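Local coordinates for uncharacterized protein (Enterococcus faecalis, PDB 3CEX) that is of unknown function but belongs to the DinB-like superfamily of four-helix bundles, whose members often bind a metal ion in a pocket between their helices, at residues 14-18 and 115-119; 50-55 and 154-158. One frame throughout, in Å; residues are numbered along the deposited sequence.

Contact 1. Residues 14-18 and 115-119; sequences LDRAH and VALTK
Lys119 reaches across to Asp15 with a chain bent near its end. CG lies beside its own backbone N, anti to the carbonyl carbon (chi1 -69°), and the chain heads from there toward helix 8-25. Lys119 CD lies 3.7 Å from Asp15 OD1 and also rests on CG1 of Val115, one turn earlier on its own helix. A bend at chi3, 98°, swings CE over toward the carboxylate, where it comes within 3.2 Å of Asp15 OD1. At the tip, Lys119 NZ closes a salt bridge to Asp15 OD1 at 2.9 Å, using the syn lone pair of that oxygen; the bond to the other oxygen, OD2, is weak. The two side chains meet at about a right angle at the partly exposed border of the contact.

Val115 works beneath this bridge with both branches. Its CG2 sits over one face of the His18 imidazole in a CH-pi contact, 4.1 Å from the ring centroid and 17° off the ring normal. CG1 lies between His18 ND1 and Leu14 CD2. Deeper still, Leu14 CD2 presses on Thr118 CG2 at 3.5 Å, a tight carbon pair, while Thr118 OG1 turns back to hydrogen-bond Ser114 O in its own helix.

Segments 14-18 and 115-119, on helices 8-25 and 104-124, run antiparallel with axes 11.3 Å apart, so side chains fill the gap. Of the other two long helices of the bundle, 144-170 receives Leu14 on Ile152, and 44-62 receives Thr118 on Ile59. On the outer side Arg16 NH1 hydrogen-bonds Ser150 OG of the second subunit.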
loop_
_atom_site.group_PDB
_atom_site.type_symbol
_atom_site.label_atom_id
_atom_site.label_comp_id
_atom_site.label_asym_id
_atom_site.label_seq_id
_atom_site.Cartn_x
_atom_site.Cartn_y
_atom_site.Cartn_z
ATOM N N LEU A 14 0.942 -9.028 -1.122
ATOM C CA LEU A 14 -0.487 -9.087 -1.436
ATOM C C LEU A 14 -1.331 -9.694 -0.296
ATOM O O LEU A 14 -2.441 -9.184 0.017
ATOM C CB LEU A 14 -0.696 -9.829 -2.776
ATOM C CG LEU A 14 -2.134 -9.927 -3.302
ATOM C CD1 LEU A 14 -2.718 -8.533 -3.569
ATOM C CD2 LEU A 14 -2.204 -10.775 -4.600
ATOM N N ASP A 15 -0.811 -10.730 0.365
ATOM C CA ASP A 15 -1.501 -11.319 1.516
ATOM C C ASP A 15 -1.743 -10.290 2.632
ATOM O O ASP A 15 -2.796 -10.295 3.250
ATOM C CB ASP A 15 -0.706 -12.496 2.108
ATOM C CG ASP A 15 -0.760 -13.756 1.238
ATOM O OD1 ASP A 15 -1.747 -13.905 0.466
ATOM O OD2 ASP A 15 0.153 -14.618 1.388
ATOM N N ARG A 16 -0.799 -9.384 2.861
ATOM C CA ARG A 16 -1.016 -8.332 3.863
ATOM C C ARG A 16 -2.147 -7.395 3.454
ATOM O O ARG A 16 -2.931 -7.004 4.316
ATOM C CB ARG A 16 0.243 -7.498 4.165
ATOM C CG ARG A 16 1.516 -8.270 4.463
ATOM C CD ARG A 16 1.374 -9.088 5.730
ATOM N NE ARG A 16 2.696 -9.554 6.078
ATOM C CZ ARG A 16 3.561 -8.888 6.841
ATOM N NH1 ARG A 16 3.226 -7.743 7.420
ATOM N NH2 ARG A 16 4.757 -9.400 7.035
ATOM N N ALA A 17 -2.240 -7.028 2.179
ATOM C CA ALA A 17 -3.372 -6.215 1.674
ATOM C C ALA A 17 -4.706 -6.953 1.928
ATOM O O ALA A 17 -5.686 -6.386 2.460
ATOM C CB ALA A 17 -3.223 -5.923 0.195
ATOM N N HIS A 18 -4.717 -8.234 1.579
ATOM C CA HIS A 18 -5.900 -9.070 1.716
ATOM C C HIS A 18 -6.374 -9.108 3.164
ATOM O O HIS A 18 -7.558 -8.860 3.462
ATOM C CB HIS A 18 -5.553 -10.475 1.208
ATOM C CG HIS A 18 -6.729 -11.388 1.046
ATOM N ND1 HIS A 18 -6.578 -12.723 0.745
ATOM C CD2 HIS A 18 -8.062 -11.165 1.115
ATOM C CE1 HIS A 18 -7.773 -13.289 0.652
ATOM N NE2 HIS A 18 -8.691 -12.364 0.864
ATOM N N VAL A 115 -7.459 -12.681 -5.366
ATOM C CA VAL A 115 -6.144 -12.916 -4.767
ATOM C C VAL A 115 -5.613 -14.289 -5.147
ATOM O O VAL A 115 -4.441 -14.406 -5.509
ATOM C CB VAL A 115 -6.180 -12.711 -3.219
ATOM C CG1 VAL A 115 -4.872 -13.188 -2.566
ATOM C CG2 VAL A 115 -6.442 -11.227 -2.914
ATOM N N ALA A 116 -6.461 -15.315 -5.103
ATOM C CA ALA A 116 -6.054 -16.672 -5.492
ATOM C C ALA A 116 -5.534 -16.726 -6.923
ATOM O O ALA A 116 -4.503 -17.332 -7.191
ATOM C CB ALA A 116 -7.212 -17.672 -5.344
ATOM N N LEU A 117 -6.291 -16.135 -7.831
ATOM C CA LEU A 117 -5.915 -16.032 -9.234
ATOM C C LEU A 117 -4.537 -15.371 -9.389
ATOM O O LEU A 117 -3.670 -15.855 -10.141
ATOM C CB LEU A 117 -6.967 -15.205 -9.991
ATOM C CG LEU A 117 -6.725 -14.994 -11.497
ATOM C CD1 LEU A 117 -7.013 -16.288 -12.315
ATOM C CD2 LEU A 117 -7.559 -13.787 -12.018
ATOM N N THR A 118 -4.352 -14.263 -8.677
ATOM C CA THR A 118 -3.111 -13.483 -8.739
ATOM C C THR A 118 -1.957 -14.364 -8.267
ATOM O O THR A 118 -0.941 -14.480 -8.938
ATOM C CB THR A 118 -3.225 -12.186 -7.921
ATOM O OG1 THR A 118 -4.342 -11.425 -8.407
ATOM C CG2 THR A 118 -1.941 -11.337 -8.021
ATOM N N LYS A 119 -2.143 -15.026 -7.134
ATOM C CA LYS A 119 -1.070 -15.848 -6.561
ATOM C C LYS A 119 -0.721 -17.039 -7.440
ATOM O O LYS A 119 0.443 -17.442 -7.502
ATOM C CB LYS A 119 -1.451 -16.327 -5.167
ATOM C CG LYS A 119 -1.496 -15.207 -4.137
ATOM C CD LYS A 119 -2.136 -15.684 -2.809
ATOM C CE LYS A 119 -1.121 -16.037 -1.811
ATOM N NZ LYS A 119 -1.732 -16.591 -0.543
#

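Contact 2. Residues 50-55 and 154-158; sequences HTAREL and DAVMH
Thr51 and Ala155 form the tight part of this contact: Thr51 CG2 meets Ala155 CB at 3.5 Å, and the small side chains let the two CA atoms come within 5.4 Å. Leu55 adds a looser apolar touch to Ala155, and Phe21 of helix 8-25 packs on Thr51 at this buried side. Thr51 OG1 packs against CB of His158 but gives its hydrogen bond to Leu47 O.

The partly exposed side is polar and more loosely joined. With CG anti to the backbone N (chi1 163°), His50 extends across the gap and sends NE2 to Asp154 OD1, a weak bond of 3.3 Å that is nearly straight, with the oxygen in the plane of the ring. The edge of His50 also points at the face of His158 in an offset edge-to-face pair, centroids 4.7 Å apart and planes at 72°. The selenium of selenomethionine Met157 covers the opposite face of His158.

His158 ND1 is a weak donor to Asp154 O, while NE2 hydrogen-bonds a glycerol, probably from the crystallisation liquor, rather than a metal ion. A polar pocket resembling the metal-site region of DinB relatives is therefore only probable.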
loop_
_atom_site.group_PDB
_atom_site.type_symbol
_atom_site.label_atom_id
_atom_site.label_comp_id
_atom_site.label_asym_id
_atom_site.label_seq_id
_atom_site.Cartn_x
_atom_site.Cartn_y
_atom_site.Cartn_z
ATOM N N HIS A 50 -13.160 -2.737 -6.050
ATOM C CA HIS A 50 -12.206 -2.239 -7.031
ATOM C C HIS A 50 -10.890 -2.999 -7.010
ATOM O O HIS A 50 -10.354 -3.291 -8.052
ATOM C CB HIS A 50 -11.897 -0.757 -6.861
ATOM C CG HIS A 50 -10.650 -0.330 -7.577
ATOM N ND1 HIS A 50 -10.638 -0.013 -8.913
ATOM C CD2 HIS A 50 -9.367 -0.211 -7.149
ATOM C CE1 HIS A 50 -9.406 0.305 -9.278
ATOM N NE2 HIS A 50 -8.612 0.183 -8.231
ATOM N N THR A 51 -10.380 -3.301 -5.816
ATOM C CA THR A 51 -9.149 -4.073 -5.677
ATOM C C THR A 51 -9.328 -5.469 -6.274
ATOM O O THR A 51 -8.477 -5.911 -7.029
ATOM C CB THR A 51 -8.696 -4.118 -4.215
ATOM O OG1 THR A 51 -8.436 -2.757 -3.805
ATOM C CG2 THR A 51 -7.404 -5.002 -4.011
ATOM N N ALA A 52 -10.416 -6.159 -5.936
ATOM C CA ALA A 52 -10.691 -7.480 -6.506
ATOM C C ALA A 52 -10.836 -7.359 -8.024
ATOM O O ALA A 52 -10.297 -8.183 -8.767
ATOM C CB ALA A 52 -11.931 -8.087 -5.892
ATOM N N ARG A 53 -11.535 -6.334 -8.479
ATOM C CA ARG A 53 -11.788 -6.139 -9.902
ATOM C C ARG A 53 -10.501 -5.856 -10.692
ATOM O O ARG A 53 -10.312 -6.379 -11.801
ATOM C CB ARG A 53 -12.843 -5.029 -10.076
ATOM C CG ARG A 53 -13.420 -4.826 -11.435
ATOM C CD ARG A 53 -14.501 -5.810 -11.789
ATOM N NE ARG A 53 -15.288 -5.224 -12.877
ATOM C CZ ARG A 53 -15.125 -5.455 -14.180
ATOM N NH1 ARG A 53 -14.216 -6.317 -14.623
ATOM N NH2 ARG A 53 -15.900 -4.830 -15.055
ATOM N N GLU A 54 -9.602 -5.056 -10.122
ATOM C CA GLU A 54 -8.400 -4.700 -10.828
ATOM C C GLU A 54 -7.376 -5.858 -10.897
ATOM O O GLU A 54 -6.704 -6.011 -11.916
ATOM C CB GLU A 54 -7.779 -3.446 -10.193
ATOM C CG GLU A 54 -6.584 -2.927 -10.912
ATOM C CD GLU A 54 -6.901 -2.151 -12.186
ATOM O OE1 GLU A 54 -7.983 -2.320 -12.792
ATOM O OE2 GLU A 54 -6.034 -1.357 -12.590
ATOM N N LEU A 55 -7.208 -6.606 -9.804
ATOM C CA LEU A 55 -6.426 -7.864 -9.840
ATOM C C LEU A 55 -6.981 -8.836 -10.886
ATOM O O LEU A 55 -6.244 -9.401 -11.714
ATOM C CB LEU A 55 -6.419 -8.534 -8.460
ATOM C CG LEU A 55 -5.690 -7.785 -7.309
ATOM C CD1 LEU A 55 -5.916 -8.461 -5.947
ATOM C CD2 LEU A 55 -4.188 -7.656 -7.619
ATOM N N ASP A 154 -1.337 -1.242 -6.201
ATOM C CA ASP A 154 -2.727 -0.837 -6.186
ATOM C C ASP A 154 -3.481 -1.491 -5.045
ATOM O O ASP A 154 -4.186 -0.795 -4.319
ATOM C CB ASP A 154 -3.409 -1.229 -7.515
ATOM C CG ASP A 154 -4.928 -0.979 -7.506
ATOM O OD1 ASP A 154 -5.310 0.072 -8.043
ATOM O OD2 ASP A 154 -5.728 -1.827 -6.961
ATOM N N ALA A 155 -3.347 -2.815 -4.912
ATOM C CA ALA A 155 -4.043 -3.534 -3.856
ATOM C C ALA A 155 -3.586 -3.044 -2.490
ATOM O O ALA A 155 -4.445 -2.747 -1.627
ATOM C CB ALA A 155 -3.883 -5.066 -3.975
ATOM N N VAL A 156 -2.269 -2.948 -2.275
ATOM C CA VAL A 156 -1.773 -2.582 -0.946
ATOM C C VAL A 156 -2.186 -1.155 -0.615
ATOM O O VAL A 156 -2.677 -0.862 0.473
ATOM C CB VAL A 156 -0.265 -2.814 -0.793
ATOM C CG1 VAL A 156 0.256 -2.359 0.581
ATOM C CG2 VAL A 156 0.067 -4.305 -0.998
HETATM N N MSE A 157 -1.981 -0.249 -1.555
HETATM C CA MSE A 157 -2.305 1.140 -1.304
HETATM C C MSE A 157 -3.822 1.356 -1.019
HETATM O O MSE A 157 -4.199 2.147 -0.151
HETATM C CB MSE A 157 -1.821 1.942 -2.518
HETATM C CG MSE A 157 -2.313 3.259 -2.559
HETATM SE SE MSE A 157 -3.992 3.539 -3.579
HETATM C CE MSE A 157 -3.219 5.172 -4.227
ATOM N N HIS A 158 -4.684 0.675 -1.764
ATOM C CA HIS A 158 -6.127 0.712 -1.468
ATOM C C HIS A 158 -6.521 0.151 -0.111
ATOM O O HIS A 158 -7.465 0.645 0.494
ATOM C CB HIS A 158 -6.975 0.082 -2.608
ATOM C CG HIS A 158 -7.066 0.973 -3.804
ATOM N ND1 HIS A 158 -6.456 0.669 -4.999
ATOM C CD2 HIS A 158 -7.562 2.229 -3.944
ATOM C CE1 HIS A 158 -6.652 1.666 -5.856
ATOM N NE2 HIS A 158 -7.311 2.630 -5.239
#

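From the N terminus, helix 8-25 supplies the first half of contact 1 and helix 44-62 the first half of contact 2. The chain then passes through short helices to helix 104-124, where contact 1 closes a loop of 96 residues. A small two-stranded hairpin leads on to helix 144-170, which closes contact 2 over 98 residues. The two loops therefore cross instead of nesting: of the four long helices the first pairs with the third and the second with the fourth, each pair antiparallel, as in the up-down-down-up DinB bundle. Centres about 10 Å apart, the contacts meet in the core, where Leu14 CD1 lies 3.7 Å from Ala155 CB and Thr118 packs on Leu55.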